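Local coordinates for protein 4-hydroxythreonine-4-phosphate dehydrogenase (Legionella pneumophila subsp. pneumophila, PDB 6XMY) that probably catalyses the NAD(P)-dependent oxidation of 4-(phosphooxy)-L-threonine, a step in pyridoxine 5'-phosphate biosynthesis, with the help of a divalent metal ion, at residues F142-V152 / T287-T295; L12-A20 / Y98-L109. All blocks are in the same frame, centred on the assembly; numbering follows the deposited sequence.

Contact 1 (F142-V152 / T287-T295); sequences FADFFEVETVV and TLGLPIIRT. With SO4 (sulfate ion), chain C.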
loop_
_atom_site.group_PDB
_atom_site.type_symbol
_atom_site.label_atom_id
_atom_site.label_comp_id
_atom_site.label_asym_id
_atom_site.label_seq_id
_atom_site.Cartn_x
_atom_site.Cartn_y
_atom_site.Cartn_z
ATOM N N PHE A 142 -6.662 8.300 -1.542
ATOM C CA PHE A 142 -7.294 8.147 -0.234
ATOM C C PHE A 142 -7.053 9.369 0.643
ATOM O O PHE A 142 -7.940 9.775 1.403
ATOM C CB PHE A 142 -6.800 6.870 0.452
ATOM C CG PHE A 142 -7.234 5.589 -0.231
ATOM C CD1 PHE A 142 -8.546 5.421 -0.658
ATOM C CD2 PHE A 142 -6.333 4.543 -0.420
ATOM C CE1 PHE A 142 -8.941 4.245 -1.282
ATOM C CE2 PHE A 142 -6.728 3.363 -1.042
ATOM C CZ PHE A 142 -8.029 3.216 -1.462
ATOM N N ALA A 143 -5.857 9.959 0.569
ATOM C CA ALA A 143 -5.610 11.199 1.299
ATOM C C ALA A 143 -6.619 12.272 0.907
ATOM O O ALA A 143 -7.202 12.943 1.769
ATOM C CB ALA A 143 -4.179 11.679 1.040
ATOM N N ASP A 144 -6.852 12.435 -0.397
ATOM C CA ASP A 144 -7.844 13.401 -0.865
ATOM C C ASP A 144 -9.252 13.019 -0.418
ATOM O O ASP A 144 -10.017 13.878 0.035
ATOM C CB ASP A 144 -7.787 13.519 -2.389
ATOM C CG ASP A 144 -6.524 14.205 -2.880
ATOM O OD1 ASP A 144 -5.758 14.724 -2.047
ATOM O OD2 ASP A 144 -6.293 14.224 -4.109
ATOM N N PHE A 145 -9.605 11.733 -0.527
ATOM C CA PHE A 145 -10.949 11.289 -0.163
ATOM C C PHE A 145 -11.257 11.613 1.291
ATOM O O PHE A 145 -12.355 12.081 1.613
ATOM C CB PHE A 145 -11.080 9.784 -0.413
ATOM C CG PHE A 145 -12.451 9.229 -0.116
ATOM C CD1 PHE A 145 -12.799 8.846 1.171
ATOM C CD2 PHE A 145 -13.385 9.084 -1.125
ATOM C CE1 PHE A 145 -14.061 8.342 1.446
ATOM C CE2 PHE A 145 -14.650 8.574 -0.856
ATOM C CZ PHE A 145 -14.983 8.201 0.430
ATOM N N PHE A 146 -10.298 11.377 2.183
ATOM C CA PHE A 146 -10.492 11.595 3.609
ATOM C C PHE A 146 -10.057 12.981 4.062
ATOM O O PHE A 146 -10.109 13.273 5.264
ATOM C CB PHE A 146 -9.774 10.506 4.409
ATOM C CG PHE A 146 -10.412 9.157 4.270
ATOM C CD1 PHE A 146 -11.627 8.894 4.881
ATOM C CD2 PHE A 146 -9.826 8.166 3.498
ATOM C CE1 PHE A 146 -12.233 7.657 4.749
ATOM C CE2 PHE A 146 -10.424 6.925 3.364
ATOM C CZ PHE A 146 -11.633 6.670 3.987
ATOM N N GLU A 147 -9.655 13.840 3.127
ATOM C CA GLU A 147 -9.220 15.202 3.430
ATOM C C GLU A 147 -8.133 15.227 4.501
ATOM O O GLU A 147 -8.162 16.035 5.428
ATOM C CB GLU A 147 -10.401 16.105 3.779
ATOM C CG GLU A 147 -11.518 16.021 2.760
ATOM C CD GLU A 147 -12.188 17.356 2.527
ATOM O OE1 GLU A 147 -11.750 18.092 1.614
ATOM O OE2 GLU A 147 -13.142 17.671 3.266
ATOM N N VAL A 148 -7.161 14.329 4.366
ATOM C CA VAL A 148 -6.004 14.264 5.252
ATOM C C VAL A 148 -4.835 14.952 4.559
ATOM O O VAL A 148 -4.517 14.638 3.406
ATOM C CB VAL A 148 -5.660 12.804 5.596
ATOM C CG1 VAL A 148 -4.415 12.735 6.454
ATOM C CG2 VAL A 148 -6.834 12.139 6.304
ATOM N N GLU A 149 -4.187 15.885 5.261
ATOM C CA GLU A 149 -3.084 16.623 4.651
ATOM C C GLU A 149 -1.859 15.738 4.444
ATOM O O GLU A 149 -1.242 15.762 3.372
ATOM C CB GLU A 149 -2.724 17.846 5.491
ATOM C CG GLU A 149 -1.426 18.508 5.051
ATOM C CD GLU A 149 -1.183 19.834 5.733
ATOM O OE1 GLU A 149 -1.457 20.877 5.105
ATOM O OE2 GLU A 149 -0.731 19.834 6.898
ATOM N N THR A 150 -1.485 14.953 5.454
ATOM C CA THR A 150 -0.273 14.141 5.397
ATOM C C THR A 150 -0.627 12.679 5.618
ATOM O O THR A 150 -1.071 12.296 6.706
ATOM C CB THR A 150 0.754 14.593 6.435
ATOM O OG1 THR A 150 0.996 15.998 6.291
ATOM C CG2 THR A 150 2.068 13.826 6.241
ATOM N N VAL A 151 -0.431 11.866 4.586
ATOM C CA VAL A 151 -0.410 10.423 4.725
ATOM C C VAL A 151 0.993 9.959 4.362
ATOM O O VAL A 151 1.779 10.689 3.752
ATOM C CB VAL A 151 -1.458 9.732 3.840
ATOM C CG1 VAL A 151 -2.854 10.233 4.178
ATOM C CG2 VAL A 151 -1.126 9.963 2.384
ATOM N N VAL A 152 1.316 8.737 4.761
ATOM C CA VAL A 152 2.656 8.204 4.557
ATOM C C VAL A 152 2.538 6.819 3.944
ATOM O O VAL A 152 1.813 5.960 4.462
ATOM C CB VAL A 152 3.462 8.134 5.867
ATOM C CG1 VAL A 152 4.843 7.526 5.591
ATOM C CG2 VAL A 152 3.582 9.507 6.509
ATOM N N THR A 287 -0.729 2.342 4.145
ATOM C CA THR A 287 -0.880 3.788 4.181
ATOM C C THR A 287 -1.126 4.219 5.622
ATOM O O THR A 287 -2.065 3.737 6.270
ATOM C CB THR A 287 -2.037 4.243 3.297
ATOM O OG1 THR A 287 -1.817 3.803 1.953
ATOM C CG2 THR A 287 -2.148 5.759 3.327
ATOM N N LEU A 288 -0.287 5.123 6.121
ATOM C CA LEU A 288 -0.416 5.644 7.473
ATOM C C LEU A 288 -1.083 7.009 7.441
ATOM O O LEU A 288 -0.772 7.843 6.584
ATOM C CB LEU A 288 0.968 5.795 8.106
ATOM C CG LEU A 288 1.884 4.589 7.949
ATOM C CD1 LEU A 288 3.233 4.898 8.582
ATOM C CD2 LEU A 288 1.261 3.318 8.532
ATOM N N GLY A 289 -1.990 7.245 8.395
ATOM C CA GLY A 289 -2.595 8.553 8.570
ATOM C C GLY A 289 -4.038 8.686 8.122
ATOM O O GLY A 289 -4.605 9.777 8.259
ATOM N N LEU A 290 -4.645 7.637 7.581
ATOM C CA LEU A 290 -6.057 7.695 7.232
ATOM C C LEU A 290 -6.904 7.299 8.429
ATOM O O LEU A 290 -6.412 6.656 9.360
ATOM C CB LEU A 290 -6.343 6.703 6.108
ATOM C CG LEU A 290 -5.571 6.850 4.799
ATOM C CD1 LEU A 290 -5.907 5.675 3.914
ATOM C CD2 LEU A 290 -5.898 8.174 4.113
ATOM N N PRO A 291 -8.199 7.635 8.427
ATOM C CA PRO A 291 -9.090 7.147 9.488
ATOM C C PRO A 291 -9.514 5.699 9.305
ATOM O O PRO A 291 -10.264 5.177 10.140
ATOM C CB PRO A 291 -10.298 8.093 9.391
ATOM C CG PRO A 291 -10.309 8.551 8.010
ATOM C CD PRO A 291 -8.873 8.598 7.540
ATOM N N ILE A 292 -9.067 5.050 8.234
ATOM C CA ILE A 292 -9.276 3.628 8.017
ATOM C C ILE A 292 -7.917 2.951 7.901
ATOM O O ILE A 292 -6.888 3.594 7.673
ATOM C CB ILE A 292 -10.116 3.334 6.753
ATOM C CG1 ILE A 292 -9.378 3.822 5.495
ATOM C CG2 ILE A 292 -11.517 3.951 6.872
ATOM C CD1 ILE A 292 -9.877 3.207 4.187
ATOM N N ILE A 293 -7.934 1.630 8.057
ATOM C CA ILE A 293 -6.778 0.795 7.761
ATOM C C ILE A 293 -6.800 0.498 6.271
ATOM O O ILE A 293 -7.829 0.077 5.728
ATOM C CB ILE A 293 -6.850 -0.516 8.557
ATOM C CG1 ILE A 293 -6.823 -0.247 10.061
ATOM C CG2 ILE A 293 -5.757 -1.467 8.109
ATOM C CD1 ILE A 293 -7.394 -1.383 10.867
ATOM N N ARG A 294 -5.674 0.729 5.599
ATOM C CA ARG A 294 -5.544 0.354 4.196
ATOM C C ARG A 294 -4.171 -0.250 3.971
ATOM O O ARG A 294 -3.154 0.407 4.222
ATOM C CB ARG A 294 -5.761 1.542 3.252
ATOM C CG ARG A 294 -5.571 1.171 1.778
ATOM C CD ARG A 294 -4.209 1.614 1.270
ATOM N NE ARG A 294 -3.898 1.068 -0.055
ATOM C CZ ARG A 294 -2.982 1.574 -0.880
ATOM N NH1 ARG A 294 -2.308 2.665 -0.540
ATOM N NH2 ARG A 294 -2.758 1.004 -2.059
ATOM N N THR A 295 -4.143 -1.493 3.501
ATOM C CA THR A 295 -2.916 -2.147 3.067
ATOM C C THR A 295 -3.021 -2.472 1.585
ATOM O O THR A 295 -4.076 -2.320 0.954
ATOM C CB THR A 295 -2.642 -3.424 3.869
ATOM O OG1 THR A 295 -3.692 -4.368 3.627
ATOM C CG2 THR A 295 -2.560 -3.119 5.354
HETATM S S SO4 C . -0.199 3.379 -4.187
HETATM O O1 SO4 C . -0.570 2.660 -2.970
HETATM O O2 SO4 C . -1.186 3.099 -5.225
HETATM O O3 SO4 C . -0.228 4.811 -3.899
HETATM O O4 SO4 C . 1.130 2.993 -4.689
#

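Contact 2 (L12-A20 / Y98-L109); sequences LLISSGEPA and YVMELLTLGASL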
loop_
_atom_site.group_PDB
_atom_site.type_symbol
_atom_site.label_atom_id
_atom_site.label_comp_id
_atom_site.label_asym_id
_atom_site.label_seq_id
_atom_site.Cartn_x
_atom_site.Cartn_y
_atom_site.Cartn_z
ATOM N N LEU A 12 -12.862 -7.923 6.000
ATOM C CA LEU A 12 -11.934 -7.072 5.271
ATOM C C LEU A 12 -12.442 -6.927 3.844
ATOM O O LEU A 12 -12.890 -7.899 3.229
ATOM C CB LEU A 12 -10.555 -7.738 5.239
ATOM C CG LEU A 12 -10.015 -8.196 6.602
ATOM C CD1 LEU A 12 -8.836 -9.164 6.448
ATOM C CD2 LEU A 12 -9.607 -6.997 7.421
ATOM N N LEU A 13 -12.383 -5.708 3.315
ATOM C CA LEU A 13 -12.840 -5.443 1.954
ATOM C C LEU A 13 -11.633 -5.369 1.030
ATOM O O LEU A 13 -10.687 -4.628 1.308
ATOM C CB LEU A 13 -13.611 -4.123 1.919
ATOM C CG LEU A 13 -14.426 -3.802 0.674
ATOM C CD1 LEU A 13 -15.483 -4.877 0.438
ATOM C CD2 LEU A 13 -15.066 -2.419 0.826
ATOM N N ILE A 14 -11.657 -6.142 -0.057
ATOM C CA ILE A 14 -10.523 -6.227 -0.977
ATOM C C ILE A 14 -10.931 -5.593 -2.295
ATOM O O ILE A 14 -11.834 -6.098 -2.974
ATOM C CB ILE A 14 -10.081 -7.681 -1.218
ATOM C CG1 ILE A 14 -10.110 -8.506 0.070
ATOM C CG2 ILE A 14 -8.701 -7.723 -1.915
ATOM C CD1 ILE A 14 -9.232 -8.006 1.173
ATOM N N SER A 15 -10.282 -4.492 -2.671
ATOM C CA SER A 15 -10.456 -3.985 -4.029
ATOM C C SER A 15 -9.683 -4.864 -5.000
ATOM O O SER A 15 -8.463 -5.004 -4.879
ATOM C CB SER A 15 -9.969 -2.549 -4.152
ATOM O OG SER A 15 -9.785 -2.243 -5.523
ATOM N N SER A 16 -10.382 -5.457 -5.958
ATOM C CA SER A 16 -9.735 -6.339 -6.919
ATOM C C SER A 16 -8.930 -5.603 -7.992
ATOM O O SER A 16 -8.266 -6.266 -8.792
ATOM C CB SER A 16 -10.755 -7.309 -7.528
ATOM O OG SER A 16 -11.736 -6.630 -8.295
ATOM N N GLY A 17 -8.964 -4.268 -8.031
ATOM C CA GLY A 17 -7.985 -3.514 -8.802
ATOM C C GLY A 17 -8.225 -3.544 -10.308
ATOM O O GLY A 17 -9.350 -3.705 -10.789
ATOM N N GLU A 18 -7.142 -3.341 -11.055
ATOM C CA GLU A 18 -7.217 -3.303 -12.511
ATOM C C GLU A 18 -7.701 -4.651 -13.046
ATOM O O GLU A 18 -7.057 -5.675 -12.789
ATOM C CB GLU A 18 -5.842 -2.947 -13.080
ATOM C CG GLU A 18 -5.681 -3.239 -14.562
ATOM C CD GLU A 18 -6.744 -2.600 -15.423
ATOM O OE1 GLU A 18 -7.286 -3.306 -16.297
ATOM O OE2 GLU A 18 -7.047 -1.405 -15.235
ATOM N N PRO A 19 -8.844 -4.704 -13.733
ATOM C CA PRO A 19 -9.444 -6.009 -14.032
ATOM C C PRO A 19 -8.657 -6.832 -15.030
ATOM O O PRO A 19 -8.745 -8.067 -14.989
ATOM C CB PRO A 19 -10.833 -5.647 -14.576
ATOM C CG PRO A 19 -10.696 -4.236 -15.058
ATOM C CD PRO A 19 -9.715 -3.587 -14.134
ATOM N N ALA A 20 -7.883 -6.190 -15.919
ATOM C CA ALA A 20 -7.101 -6.916 -16.913
ATOM C C ALA A 20 -5.798 -7.461 -16.343
ATOM O O ALA A 20 -5.129 -8.252 -17.021
ATOM C CB ALA A 20 -6.789 -6.007 -18.107
ATOM N N TYR A 98 -14.537 2.094 -13.629
ATOM C CA TYR A 98 -14.832 0.952 -12.775
ATOM C C TYR A 98 -13.793 0.812 -11.672
ATOM O O TYR A 98 -14.140 0.620 -10.495
ATOM C CB TYR A 98 -14.891 -0.306 -13.640
ATOM C CG TYR A 98 -14.613 -1.612 -12.938
ATOM C CD1 TYR A 98 -15.618 -2.296 -12.265
ATOM C CD2 TYR A 98 -13.342 -2.170 -12.958
ATOM C CE1 TYR A 98 -15.361 -3.504 -11.638
ATOM C CE2 TYR A 98 -13.080 -3.376 -12.337
ATOM C CZ TYR A 98 -14.094 -4.042 -11.680
ATOM O OH TYR A 98 -13.842 -5.245 -11.062
ATOM N N VAL A 99 -12.504 0.912 -12.028
ATOM C CA VAL A 99 -11.446 0.820 -11.025
ATOM C C VAL A 99 -11.611 1.914 -9.981
ATOM O O VAL A 99 -11.516 1.666 -8.770
ATOM C CB VAL A 99 -10.056 0.865 -11.689
ATOM C CG1 VAL A 99 -8.976 0.965 -10.622
ATOM C CG2 VAL A 99 -9.841 -0.373 -12.571
ATOM N N MET A 100 -11.866 3.145 -10.437
ATOM C CA MET A 100 -12.052 4.239 -9.491
ATOM C C MET A 100 -13.277 4.016 -8.623
ATOM O O MET A 100 -13.291 4.446 -7.467
ATOM C CB MET A 100 -12.121 5.583 -10.211
ATOM C CG MET A 100 -10.832 5.961 -10.941
ATOM S SD MET A 100 -9.325 5.863 -9.946
ATOM C CE MET A 100 -9.712 7.030 -8.668
ATOM N N GLU A 101 -14.299 3.332 -9.153
ATOM C CA GLU A 101 -15.470 3.013 -8.337
ATOM C C GLU A 101 -15.111 2.043 -7.222
ATOM O O GLU A 101 -15.590 2.187 -6.093
ATOM C CB GLU A 101 -16.605 2.449 -9.192
ATOM C CG GLU A 101 -17.945 2.399 -8.448
ATOM C CD GLU A 101 -18.512 3.776 -8.172
ATOM O OE1 GLU A 101 -18.254 4.696 -8.972
ATOM O OE2 GLU A 101 -19.198 3.941 -7.139
ATOM N N LEU A 102 -14.254 1.060 -7.511
ATOM C CA LEU A 102 -13.782 0.163 -6.462
ATOM C C LEU A 102 -13.085 0.942 -5.353
ATOM O O LEU A 102 -13.314 0.686 -4.165
ATOM C CB LEU A 102 -12.810 -0.870 -7.040
ATOM C CG LEU A 102 -13.253 -1.733 -8.230
ATOM C CD1 LEU A 102 -12.155 -2.737 -8.576
ATOM C CD2 LEU A 102 -14.575 -2.449 -7.947
ATOM N N LEU A 103 -12.228 1.900 -5.721
ATOM C CA LEU A 103 -11.515 2.688 -4.718
ATOM C C LEU A 103 -12.474 3.561 -3.915
ATOM O O LEU A 103 -12.349 3.676 -2.686
ATOM C CB LEU A 103 -10.456 3.567 -5.390
ATOM C CG LEU A 103 -9.054 2.983 -5.588
ATOM C CD1 LEU A 103 -9.089 1.580 -6.136
ATOM C CD2 LEU A 103 -8.209 3.889 -6.471
ATOM N N THR A 104 -13.421 4.205 -4.601
ATOM C CA THR A 104 -14.338 5.127 -3.937
ATOM C C THR A 104 -15.293 4.362 -3.041
ATOM O O THR A 104 -15.496 4.715 -1.872
ATOM C CB THR A 104 -15.108 5.927 -4.995
ATOM O OG1 THR A 104 -14.183 6.603 -5.856
ATOM C CG2 THR A 104 -16.042 6.952 -4.339
ATOM N N LEU A 105 -15.864 3.282 -3.561
ATOM C CA LEU A 105 -16.751 2.458 -2.753
ATOM C C LEU A 105 -16.000 1.813 -1.594
ATOM O O LEU A 105 -16.504 1.774 -0.465
ATOM C CB LEU A 105 -17.408 1.414 -3.650
ATOM C CG LEU A 105 -18.607 0.621 -3.177
ATOM C CD1 LEU A 105 -19.722 1.519 -2.639
ATOM C CD2 LEU A 105 -19.074 -0.212 -4.368
ATOM N N GLY A 106 -14.773 1.347 -1.832
ATOM C CA GLY A 106 -13.998 0.746 -0.754
ATOM C C GLY A 106 -13.700 1.721 0.370
ATOM O O GLY A 106 -13.859 1.398 1.551
ATOM N N ALA A 107 -13.273 2.937 0.017
ATOM C CA ALA A 107 -13.014 3.952 1.033
ATOM C C ALA A 107 -14.285 4.294 1.798
ATOM O O ALA A 107 -14.277 4.388 3.032
ATOM C CB ALA A 107 -12.429 5.207 0.384
ATOM N N SER A 108 -15.386 4.499 1.071
ATOM C CA SER A 108 -16.650 4.887 1.693
ATOM C C SER A 108 -17.162 3.806 2.638
ATOM O O SER A 108 -17.572 4.096 3.772
ATOM C CB SER A 108 -17.683 5.168 0.605
ATOM O OG SER A 108 -18.905 5.576 1.186
ATOM N N LEU A 109 -17.165 2.551 2.183
ATOM C CA LEU A 109 -17.708 1.469 3.003
ATOM C C LEU A 109 -16.864 1.250 4.249
ATOM O O LEU A 109 -17.398 0.991 5.329
ATOM C CB LEU A 109 -17.823 0.185 2.185
ATOM C CG LEU A 109 -18.868 0.192 1.075
ATOM C CD1 LEU A 109 -18.714 -1.056 0.219
ATOM C CD2 LEU A 109 -20.275 0.288 1.673
HETATM O O HOH W 1 -11.230 -5.803 -10.881
#

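Contact 1 (F142-V152 / T287-T295)
Val152 and Leu288 form an antiparallel hydrogen-bonded pair: Val152 N donates to Leu288 O at 2.9 Å, and Leu288 N returns an almost straight bond to Val152 O (2.8 Å, 177°). Both side chains lie on the face of the sheet packed by helix 180-197. A CA-H...O contact from Val151 CA to Leu288 O adds to the pairing.

Apolar side chains join the end of helix 138-145, which closes in a Schellman motif at Glu147, to residues 290-292. The ring of Phe146 is gripped by this turn. Pro291 lays CD over one face in a CH-pi contact, 4.1 Å from the centroid of the Phe146 ring, while CD1 of Ile292 reaches CE2 of Phe146. Phe145 CD1 lies over the centre of the opposite face, so the ring is sandwiched. CD2 of Leu290 touches both Val151 CG1 (3.7 Å) and the carbonyl oxygen of Phe142.

The polar interactions gather on Arg294. Its chain, bent at chi2 (-101°), runs past the Phe142 ring, and CE2 of that ring lies over one guanidinium face. Arg294 NH1 donates to Thr287 OG1 (2.8 Å), helping to fix the group. NH1 and NH2 of Arg294 both donate to sulfate O1 (3.0 and 2.9 Å) at the guanidinium edge. With Thr139, His138 and Asn285 also binding the sulfate, this is consistent with the phosphate pocket of the predicted substrate site of PdxA enzymes.

Contact 2 (L12-A20 / Y98-L109)
Tyr98 meets Pro19 where helix 96-111 packs on strand 12-15 and the loop that follows it, in the alpha/beta fold of PdxA. The axes of helix segment 98-109 and strand 12-15 run nearly antiparallel (164°) at a closest approach of 8.8 Å. The Tyr98 ring, swung out with CG trans to the backbone N (chi1 155°), slides past the proline, its CE2 3.7 Å from Pro19 CG. Its hydroxyl is tied to the backbone N of Asp42. A water at the edge of the ring is hydrogen-bonded to Tyr98 OH (2.7 Å) and donates to Ser16 OG and Gly17 O (2.8 Å each); Ser16 OG is also hydrogen-bonded to Leu40 O.

One residue on, Val99 puts CG2 into the bend of the loop, 3.6 Å from Pro19 CD and also near Gly17 O. Its side chain lies close to that of Val123, which binds NAD, so the helix backs a loop next to the cofactor.

Leu102, on the next turn, carries the middle of the contact. Leu102 CD1 rests 3.6 Å from Gly17 N, and CG lies over one face of the Tyr98 ring, toward the rim. Ser15, whose CB points toward the helix, touches Leu102 CB with OG, which receives a weak bond from Gly17 N; Leu103 approaches the same oxygen with CD1.

At Gly106 the bare helix backbone receives the Leu13 side chain, with Leu13 CD2 3.7 Å from Gly106 CA. Leu109 meets that methyl with its own CD1, the two side chains crossing at about a right angle.

From the N terminus, strand 12-15 is joined by helix 96-111 in contact 2, closing a loop that includes strands 37-41, 58-61 and 74-79. Contact 1 opens only later, at helix 138-145, and closes when the chain returns at strands 284-288 and 294-297; the two loops therefore follow in series, neither nesting nor crossing. In space they adjoin: Phe142, Phe145 and Phe146 pack against helix 96-111, with Phe146 CZ 3.6 Å from Ala107 O. Strand 117-120, hydrogen-bonded to both Leu13 and Thr295, links the strands of the two contacts. Contact 2 ties helix 96-111 to strand 12-15; contact 1 ties helix 138-145 and the start of strand 152-156 to strands 284-288 and 294-297.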